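Local coordinates for uncharacterized TetR family protein (Streptomyces coelicolor A3, PDB 3IUV) that is of unknown detailed function but probably binds operator DNA and regulates transcription, at residues R12-I20 with L57-A65; T144-I155 with Y170-P180. All coordinates share one frame; numbering follows the deposited sequence.

Contact 1. Residues R12-I20 with L57-A65; sequences RQRIIDAAI and LMVAALRQA
Q64 reaches across from helix 54-73 and settles as a knob among Q13, I16, D17 and I20 of helix 11-24, and the polar part of the contact is built round its amide. Q13 NE2 donates to Q64 OE1 over 2.9 Å in a nearly straight bond (172°). The two amides lie almost coplanar, and the donor comes in on a lone pair of the oxygen. Q64 NE2 gives a more bent bond to D17 OD1 at 3.1 Å, meeting that oxygen almost head-on. A third bond closes the ring: Q13 NE2 also donates to D17 OD2, 3.2 Å away and approached from above the carboxylate plane. With CG anti to its backbone N (chi1 -172°) and a bend at chi2, the Q13 amide lies one turn along, beside D17. Glutamine suits position Q64 because both ends of its amide are used, OE1 as acceptor and NE2 as donor, while Q13 NE2 serves two acceptors; D17 offers one oxygen to each, and the two bonds to Q64 would hold its amide against rotation.

The apolar part is built from small and branched side chains. A19 CB meets L57 CD2 at 3.4 Å, and I16 lays CD1 on A60 CB (3.8 Å) and CG2 beside A61 CA (3.9 Å). I20 CD1 lies against the Q64 amide. A19, A60 and A61 let the axes of segments 12-20 and 57-65 approach to 9.0 Å while crossing nearly perpendicularly, at -86°; V36 of helix 33-40 packs on A19 and L57 from beyond.

This is the helical core of a TetR-type DNA-binding domain: helix 11-24 packs against helices 33-40 and 44-50, within the predicted helix-turn-helix (residues 32-51), and crosses the first half of helix 54-73, leading to the C-terminal domain.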
loop_
_atom_site.group_PDB
_atom_site.type_symbol
_atom_site.label_atom_id
_atom_site.label_comp_id
_atom_site.label_asym_id
_atom_site.label_seq_id
_atom_site.Cartn_x
_atom_site.Cartn_y
_atom_site.Cartn_z
ATOM N N ARG A 12 26.796 10.577 -7.709
ATOM C CA ARG A 12 25.339 10.551 -7.844
ATOM C C ARG A 12 24.676 9.475 -6.977
ATOM O O ARG A 12 23.497 9.570 -6.623
ATOM C CB ARG A 12 24.931 10.420 -9.321
ATOM C CG ARG A 12 24.642 9.012 -9.817
ATOM C CD ARG A 12 23.666 9.026 -11.021
ATOM N NE ARG A 12 22.777 7.853 -11.007
ATOM C CZ ARG A 12 21.532 7.824 -11.488
ATOM N NH1 ARG A 12 20.819 6.708 -11.420
ATOM N NH2 ARG A 12 20.995 8.902 -12.037
ATOM N N GLN A 13 25.445 8.454 -6.629
ATOM C CA GLN A 13 24.965 7.422 -5.744
ATOM C C GLN A 13 24.797 7.979 -4.338
ATOM O O GLN A 13 23.757 7.782 -3.684
ATOM C CB GLN A 13 25.969 6.276 -5.714
ATOM C CG GLN A 13 25.472 5.049 -4.969
ATOM C CD GLN A 13 24.210 4.491 -5.583
ATOM O OE1 GLN A 13 24.082 4.406 -6.813
ATOM N NE2 GLN A 13 23.265 4.114 -4.734
ATOM N N ARG A 14 25.839 8.658 -3.866
ATOM C CA ARG A 14 25.817 9.259 -2.544
ATOM C C ARG A 14 24.570 10.081 -2.444
ATOM O O ARG A 14 23.887 10.069 -1.417
ATOM C CB ARG A 14 27.025 10.164 -2.340
ATOM C CG ARG A 14 28.304 9.436 -1.992
ATOM C CD ARG A 14 29.444 10.423 -1.907
ATOM N NE ARG A 14 29.031 11.656 -1.239
ATOM C CZ ARG A 14 29.825 12.706 -1.061
ATOM N NH1 ARG A 14 31.072 12.664 -1.502
ATOM N NH2 ARG A 14 29.380 13.796 -0.445
ATOM N N ILE A 15 24.276 10.795 -3.530
ATOM C CA ILE A 15 23.091 11.646 -3.592
ATOM C C ILE A 15 21.789 10.835 -3.435
ATOM O O ILE A 15 21.000 11.086 -2.515
ATOM C CB ILE A 15 23.087 12.539 -4.869
ATOM C CG1 ILE A 15 24.144 13.654 -4.737
ATOM C CG2 ILE A 15 21.676 13.108 -5.163
ATOM C CD1 ILE A 15 24.270 14.556 -5.938
ATOM N N ILE A 16 21.583 9.855 -4.313
ATOM C CA ILE A 16 20.396 9.007 -4.267
ATOM C C ILE A 16 20.212 8.347 -2.907
ATOM O O ILE A 16 19.101 8.299 -2.360
ATOM C CB ILE A 16 20.484 7.920 -5.324
ATOM C CG1 ILE A 16 20.421 8.566 -6.711
ATOM C CG2 ILE A 16 19.371 6.908 -5.126
ATOM C CD1 ILE A 16 20.626 7.595 -7.842
ATOM N N ASP A 17 21.311 7.832 -2.367
ATOM C CA ASP A 17 21.277 7.156 -1.079
ATOM C C ASP A 17 20.815 8.115 -0.014
ATOM O O ASP A 17 20.023 7.771 0.851
ATOM C CB ASP A 17 22.660 6.619 -0.737
ATOM C CG ASP A 17 23.002 5.365 -1.526
ATOM O OD1 ASP A 17 22.090 4.539 -1.760
ATOM O OD2 ASP A 17 24.177 5.203 -1.913
ATOM N N ALA A 18 21.319 9.335 -0.092
ATOM C CA ALA A 18 20.931 10.375 0.839
ATOM C C ALA A 18 19.450 10.691 0.698
ATOM O O ALA A 18 18.750 10.834 1.697
ATOM C CB ALA A 18 21.786 11.624 0.617
ATOM N N ALA A 19 18.978 10.801 -0.541
ATOM C CA ALA A 19 17.568 11.042 -0.796
ATOM C C ALA A 19 16.824 9.937 -0.086
ATOM O O ALA A 19 15.850 10.170 0.640
ATOM C CB ALA A 19 17.282 10.980 -2.275
ATOM N N ILE A 20 17.316 8.724 -0.302
ATOM C CA ILE A 20 16.782 7.545 0.347
ATOM C C ILE A 20 16.656 7.749 1.859
ATOM O O ILE A 20 15.574 7.590 2.421
ATOM C CB ILE A 20 17.612 6.283 -0.026
ATOM C CG1 ILE A 20 16.958 5.567 -1.215
ATOM C CG2 ILE A 20 17.765 5.336 1.155
ATOM C CD1 ILE A 20 17.857 4.546 -1.926
ATOM N N LEU A 57 15.004 12.876 -8.910
ATOM C CA LEU A 57 15.566 12.398 -7.665
ATOM C C LEU A 57 14.687 11.285 -7.077
ATOM O O LEU A 57 15.159 10.170 -6.850
ATOM C CB LEU A 57 15.763 13.539 -6.678
ATOM C CG LEU A 57 16.961 13.294 -5.762
ATOM C CD1 LEU A 57 16.755 14.016 -4.451
ATOM C CD2 LEU A 57 17.159 11.798 -5.524
HETATM N N MSE A 58 13.408 11.571 -6.851
HETATM C CA MSE A 58 12.499 10.532 -6.369
HETATM C C MSE A 58 12.382 9.373 -7.343
HETATM O O MSE A 58 12.105 8.238 -6.938
HETATM C CB MSE A 58 11.112 11.092 -6.079
HETATM C CG MSE A 58 11.086 12.047 -4.912
HETATM SE SE MSE A 58 9.292 12.465 -4.320
HETATM C CE MSE A 58 9.617 14.326 -3.753
ATOM N N VAL A 59 12.575 9.652 -8.629
ATOM C CA VAL A 59 12.432 8.606 -9.634
ATOM C C VAL A 59 13.611 7.671 -9.572
ATOM O O VAL A 59 13.445 6.451 -9.612
ATOM C CB VAL A 59 12.320 9.143 -11.066
ATOM C CG1 VAL A 59 12.296 7.964 -12.068
ATOM C CG2 VAL A 59 11.074 10.000 -11.205
ATOM N N ALA A 60 14.803 8.249 -9.488
ATOM C CA ALA A 60 16.003 7.454 -9.330
ATOM C C ALA A 60 15.899 6.786 -7.974
ATOM O O ALA A 60 16.070 5.572 -7.854
ATOM C CB ALA A 60 17.245 8.334 -9.408
ATOM N N ALA A 61 15.580 7.589 -6.961
ATOM C CA ALA A 61 15.496 7.108 -5.590
ATOM C C ALA A 61 14.743 5.778 -5.499
ATOM O O ALA A 61 15.194 4.834 -4.841
ATOM C CB ALA A 61 14.846 8.152 -4.711
ATOM N N LEU A 62 13.605 5.696 -6.178
ATOM C CA LEU A 62 12.818 4.478 -6.143
ATOM C C LEU A 62 13.359 3.380 -7.061
ATOM O O LEU A 62 13.588 2.256 -6.621
ATOM C CB LEU A 62 11.358 4.771 -6.463
ATOM C CG LEU A 62 10.474 3.527 -6.447
ATOM C CD1 LEU A 62 10.567 2.785 -7.768
ATOM C CD2 LEU A 62 10.842 2.612 -5.287
ATOM N N ARG A 63 13.531 3.691 -8.338
ATOM C CA ARG A 63 14.031 2.703 -9.285
ATOM C C ARG A 63 15.180 1.903 -8.673
ATOM O O ARG A 63 15.381 0.740 -9.019
ATOM C CB ARG A 63 14.460 3.374 -10.601
ATOM C CG ARG A 63 14.788 2.414 -11.755
ATOM C CD ARG A 63 14.604 3.106 -13.105
ATOM N NE ARG A 63 13.191 3.329 -13.418
ATOM C CZ ARG A 63 12.727 4.318 -14.177
ATOM N NH1 ARG A 63 13.561 5.207 -14.705
ATOM N NH2 ARG A 63 11.421 4.425 -14.395
ATOM N N GLN A 64 15.927 2.525 -7.759
ATOM C CA GLN A 64 16.960 1.814 -7.010
ATOM C C GLN A 64 16.325 0.781 -6.096
ATOM O O GLN A 64 16.740 -0.376 -6.071
ATOM C CB GLN A 64 17.822 2.761 -6.176
ATOM C CG GLN A 64 18.536 2.040 -5.031
ATOM C CD GLN A 64 19.887 2.650 -4.674
ATOM O OE1 GLN A 64 20.621 3.147 -5.543
ATOM N NE2 GLN A 64 20.231 2.598 -3.387
ATOM N N ALA A 65 15.328 1.204 -5.324
ATOM C CA ALA A 65 14.537 0.254 -4.550
ATOM C C ALA A 65 14.137 -0.893 -5.467
ATOM O O ALA A 65 14.542 -2.038 -5.250
ATOM C CB ALA A 65 13.308 0.916 -3.974
#

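Contact 2. Residues T144-I155 with Y170-P180; sequences TARALVAVLDGI and YAREVLTRLIP
V151 and V174 face each other across the middle of this nearly antiparallel helix pair, CG2 of V151 lying 3.8 Å from CG1 of V174 as the side chains run past one another in opposite directions. One turn earlier, L148 sends CD2 across L175 at about a right angle, 3.9 Å from its CD2, and touches I179 CG1 at 4.1 Å. L178 and V151 meet tip to tip, L178 CD1 3.6 Å from V151 CG1, and the small A147 leaves room for L178 CD2. At the far end I155 rests CD1 on A171 CB (4.0 Å).

T144 closes the other end. Its CG2, anti to the backbone N (chi1 -52° for OG1), lies 3.4 Å from L178 O, and OG1 lies beside P180 CG at 3.6 Å. The same hydroxyl is hydrogen-bonded to D141 and to R177 of the second subunit; a valine in its place offers no hydroxyl, so D141 OD2 and R177 NH1 of the second subunit would probably each lose a hydrogen bond.

Farther out, E173 OE1 holds R177 NE in a salt bridge of 3.1 Å along the helix surface. Helix 121-139 backs L148 and L152, helix 86-98 packs on I155, L175 and I179, and the second subunit meets the pair with L178 against its counterpart, consistent with the helical dimer interface of TetR proteins.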
loop_
_atom_site.group_PDB
_atom_site.type_symbol
_atom_site.label_atom_id
_atom_site.label_comp_id
_atom_site.label_asym_id
_atom_site.label_seq_id
_atom_site.Cartn_x
_atom_site.Cartn_y
_atom_site.Cartn_z
ATOM N N THR A 144 -3.199 -16.550 -12.316
ATOM C CA THR A 144 -2.347 -16.887 -11.182
ATOM C C THR A 144 -1.280 -15.850 -10.885
ATOM O O THR A 144 -1.072 -15.471 -9.731
ATOM C CB THR A 144 -1.638 -18.206 -11.426
ATOM O OG1 THR A 144 -2.618 -19.177 -11.789
ATOM C CG2 THR A 144 -0.848 -18.671 -10.156
ATOM N N ALA A 145 -0.594 -15.406 -11.929
ATOM C CA ALA A 145 0.463 -14.426 -11.774
ATOM C C ALA A 145 -0.049 -13.105 -11.165
ATOM O O ALA A 145 0.584 -12.555 -10.277
ATOM C CB ALA A 145 1.149 -14.186 -13.110
ATOM N N ARG A 146 -1.178 -12.593 -11.652
ATOM C CA ARG A 146 -1.765 -11.386 -11.093
ATOM C C ARG A 146 -2.138 -11.655 -9.630
ATOM O O ARG A 146 -1.923 -10.840 -8.741
ATOM C CB ARG A 146 -3.005 -10.991 -11.893
ATOM C CG ARG A 146 -2.676 -10.386 -13.241
ATOM C CD ARG A 146 -3.808 -10.596 -14.224
ATOM N NE ARG A 146 -4.963 -9.745 -13.924
ATOM C CZ ARG A 146 -6.201 -9.957 -14.371
ATOM N NH1 ARG A 146 -6.466 -11.008 -15.138
ATOM N NH2 ARG A 146 -7.185 -9.122 -14.043
ATOM N N ALA A 147 -2.686 -12.829 -9.383
ATOM C CA ALA A 147 -2.996 -13.205 -8.029
ATOM C C ALA A 147 -1.733 -13.285 -7.176
ATOM O O ALA A 147 -1.688 -12.756 -6.062
ATOM C CB ALA A 147 -3.747 -14.530 -8.012
ATOM N N LEU A 148 -0.709 -13.963 -7.676
ATOM C CA LEU A 148 0.493 -14.109 -6.882
ATOM C C LEU A 148 0.977 -12.717 -6.528
ATOM O O LEU A 148 1.152 -12.374 -5.367
ATOM C CB LEU A 148 1.560 -14.903 -7.639
ATOM C CG LEU A 148 1.325 -16.422 -7.647
ATOM C CD1 LEU A 148 2.119 -17.185 -8.763
ATOM C CD2 LEU A 148 1.602 -17.003 -6.267
ATOM N N VAL A 149 1.150 -11.899 -7.546
ATOM C CA VAL A 149 1.609 -10.538 -7.359
ATOM C C VAL A 149 0.774 -9.751 -6.325
ATOM O O VAL A 149 1.313 -9.106 -5.430
ATOM C CB VAL A 149 1.613 -9.821 -8.697
ATOM C CG1 VAL A 149 1.700 -8.290 -8.514
ATOM C CG2 VAL A 149 2.760 -10.362 -9.566
ATOM N N ALA A 150 -0.542 -9.798 -6.454
ATOM C CA ALA A 150 -1.403 -9.052 -5.554
ATOM C C ALA A 150 -1.169 -9.461 -4.084
ATOM O O ALA A 150 -1.225 -8.643 -3.155
ATOM C CB ALA A 150 -2.862 -9.255 -5.945
ATOM N N VAL A 151 -0.895 -10.734 -3.874
ATOM C CA VAL A 151 -0.727 -11.215 -2.519
ATOM C C VAL A 151 0.669 -10.909 -1.956
ATOM O O VAL A 151 0.804 -10.637 -0.768
ATOM C CB VAL A 151 -1.098 -12.693 -2.409
ATOM C CG1 VAL A 151 0.008 -13.579 -2.994
ATOM C CG2 VAL A 151 -1.386 -13.028 -0.983
ATOM N N LEU A 152 1.695 -10.904 -2.804
ATOM C CA LEU A 152 2.997 -10.416 -2.364
ATOM C C LEU A 152 2.853 -9.052 -1.697
ATOM O O LEU A 152 3.238 -8.870 -0.538
ATOM C CB LEU A 152 3.993 -10.343 -3.514
ATOM C CG LEU A 152 4.601 -11.699 -3.920
ATOM C CD1 LEU A 152 3.684 -12.482 -4.846
ATOM C CD2 LEU A 152 5.957 -11.528 -4.596
ATOM N N ASP A 153 2.282 -8.104 -2.427
ATOM C CA ASP A 153 2.047 -6.764 -1.901
ATOM C C ASP A 153 1.236 -6.758 -0.616
ATOM O O ASP A 153 1.606 -6.099 0.351
ATOM C CB ASP A 153 1.348 -5.892 -2.943
ATOM C CG ASP A 153 2.245 -4.802 -3.491
ATOM O OD1 ASP A 153 3.289 -4.503 -2.865
ATOM O OD2 ASP A 153 1.896 -4.244 -4.549
ATOM N N GLY A 154 0.126 -7.485 -0.613
ATOM C CA GLY A 154 -0.722 -7.622 0.567
ATOM C C GLY A 154 0.044 -8.130 1.770
ATOM O O GLY A 154 0.190 -7.426 2.775
ATOM N N ILE A 155 0.545 -9.354 1.666
ATOM C CA ILE A 155 1.421 -9.913 2.694
ATOM C C ILE A 155 2.461 -8.873 3.149
ATOM O O ILE A 155 2.572 -8.588 4.332
ATOM C CB ILE A 155 2.093 -11.242 2.212
ATOM C CG1 ILE A 155 1.063 -12.381 2.196
ATOM C CG2 ILE A 155 3.320 -11.612 3.073
ATOM C CD1 ILE A 155 1.438 -13.628 1.323
ATOM N N TYR A 170 3.436 -19.246 6.668
ATOM C CA TYR A 170 2.168 -18.623 6.346
ATOM C C TYR A 170 2.103 -18.223 4.879
ATOM O O TYR A 170 1.144 -18.558 4.169
ATOM C CB TYR A 170 1.954 -17.397 7.253
ATOM C CG TYR A 170 0.828 -16.479 6.821
ATOM C CD1 TYR A 170 1.091 -15.217 6.273
ATOM C CD2 TYR A 170 -0.500 -16.877 6.953
ATOM C CE1 TYR A 170 0.054 -14.381 5.880
ATOM C CE2 TYR A 170 -1.541 -16.052 6.555
ATOM C CZ TYR A 170 -1.270 -14.804 6.026
ATOM O OH TYR A 170 -2.327 -13.992 5.642
ATOM N N ALA A 171 3.113 -17.499 4.418
ATOM C CA ALA A 171 3.063 -17.007 3.053
ATOM C C ALA A 171 3.063 -18.228 2.140
ATOM O O ALA A 171 2.268 -18.318 1.201
ATOM C CB ALA A 171 4.238 -16.083 2.774
ATOM N N ARG A 172 3.926 -19.187 2.470
ATOM C CA ARG A 172 4.051 -20.404 1.689
ATOM C C ARG A 172 2.694 -21.043 1.499
ATOM O O ARG A 172 2.274 -21.327 0.380
ATOM C CB ARG A 172 4.994 -21.386 2.380
ATOM C CG ARG A 172 6.085 -21.900 1.467
ATOM C CD ARG A 172 6.093 -23.403 1.423
ATOM N NE ARG A 172 4.758 -23.919 1.151
ATOM C CZ ARG A 172 4.381 -25.169 1.388
ATOM N NH1 ARG A 172 5.243 -26.040 1.905
ATOM N NH2 ARG A 172 3.140 -25.546 1.116
ATOM N N GLU A 173 2.012 -21.264 2.612
ATOM C CA GLU A 173 0.651 -21.766 2.582
ATOM C C GLU A 173 -0.286 -20.943 1.671
ATOM O O GLU A 173 -1.016 -21.500 0.856
ATOM C CB GLU A 173 0.095 -21.816 4.001
ATOM C CG GLU A 173 -1.355 -22.263 4.093
ATOM C CD GLU A 173 -1.548 -23.693 3.674
ATOM O OE1 GLU A 173 -2.618 -24.013 3.106
ATOM O OE2 GLU A 173 -0.619 -24.496 3.899
ATOM N N VAL A 174 -0.247 -19.622 1.801
ATOM C CA VAL A 174 -1.196 -18.745 1.101
ATOM C C VAL A 174 -0.956 -18.823 -0.384
ATOM O O VAL A 174 -1.875 -19.027 -1.184
ATOM C CB VAL A 174 -1.007 -17.267 1.502
ATOM C CG1 VAL A 174 -1.876 -16.382 0.668
ATOM C CG2 VAL A 174 -1.308 -17.038 2.983
ATOM N N LEU A 175 0.309 -18.639 -0.731
ATOM C CA LEU A 175 0.773 -18.715 -2.101
ATOM C C LEU A 175 0.383 -20.036 -2.774
ATOM O O LEU A 175 -0.151 -20.045 -3.896
ATOM C CB LEU A 175 2.283 -18.467 -2.144
ATOM C CG LEU A 175 2.691 -17.068 -1.622
ATOM C CD1 LEU A 175 4.197 -16.922 -1.411
ATOM C CD2 LEU A 175 2.209 -15.980 -2.537
ATOM N N THR A 176 0.611 -21.148 -2.082
ATOM C CA THR A 176 0.251 -22.473 -2.611
ATOM C C THR A 176 -1.217 -22.568 -3.039
ATOM O O THR A 176 -1.547 -23.252 -4.015
ATOM C CB THR A 176 0.536 -23.590 -1.583
ATOM O OG1 THR A 176 1.942 -23.650 -1.307
ATOM C CG2 THR A 176 0.060 -24.944 -2.112
ATOM N N ARG A 177 -2.098 -21.882 -2.312
ATOM C CA ARG A 177 -3.525 -21.924 -2.633
ATOM C C ARG A 177 -3.892 -21.230 -3.933
ATOM O O ARG A 177 -4.923 -21.517 -4.533
ATOM C CB ARG A 177 -4.323 -21.309 -1.504
ATOM C CG ARG A 177 -4.269 -22.119 -0.240
ATOM C CD ARG A 177 -4.880 -21.325 0.872
ATOM N NE ARG A 177 -4.737 -21.984 2.161
ATOM C CZ ARG A 177 -5.598 -21.848 3.171
ATOM N NH1 ARG A 177 -6.672 -21.069 3.035
ATOM N NH2 ARG A 177 -5.380 -22.489 4.317
ATOM N N LEU A 178 -3.061 -20.290 -4.346
ATOM C CA LEU A 178 -3.320 -19.549 -5.556
ATOM C C LEU A 178 -2.738 -20.317 -6.719
ATOM O O LEU A 178 -3.015 -20.021 -7.871
ATOM C CB LEU A 178 -2.667 -18.178 -5.466
ATOM C CG LEU A 178 -3.087 -17.445 -4.196
ATOM C CD1 LEU A 178 -2.090 -16.351 -3.849
ATOM C CD2 LEU A 178 -4.491 -16.893 -4.370
ATOM N N ILE A 179 -1.921 -21.311 -6.408
ATOM C CA ILE A 179 -1.289 -22.101 -7.439
ATOM C C ILE A 179 -2.118 -23.376 -7.648
ATOM O O ILE A 179 -2.396 -24.117 -6.699
ATOM C CB ILE A 179 0.199 -22.349 -7.071
ATOM C CG1 ILE A 179 0.930 -21.005 -6.967
ATOM C CG2 ILE A 179 0.904 -23.254 -8.081
ATOM C CD1 ILE A 179 2.351 -21.112 -6.482
ATOM N N PRO A 180 -2.560 -23.591 -8.899
ATOM C CA PRO A 180 -3.512 -24.598 -9.416
ATOM C C PRO A 180 -2.945 -25.976 -9.812
ATOM O O PRO A 180 -1.749 -26.223 -9.691
ATOM C CB PRO A 180 -4.094 -23.927 -10.673
ATOM C CG PRO A 180 -3.483 -22.531 -10.742
ATOM C CD PRO A 180 -2.258 -22.555 -9.900
#

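How the contacts relate
Contact 1 and contact 2 share no helix and lie on opposite sides of the chain's centre, their own centres about 30 Å apart, one in the DNA-binding part and one in the C-terminal part. Contact 1 is only partly buried: its nearly perpendicular helices join through alanines on one side and an amide-carboxylate network on the other, and the second subunit does not touch it. Contact 2 is largely buried and held by aliphatic packing between nearly antiparallel helices; its polar links at T144 lead to D141 and the second subunit. Helix 121-139 touches an element of each, packing on L148 of contact 2 and on L62, on the side of 57-65 away from contact 1.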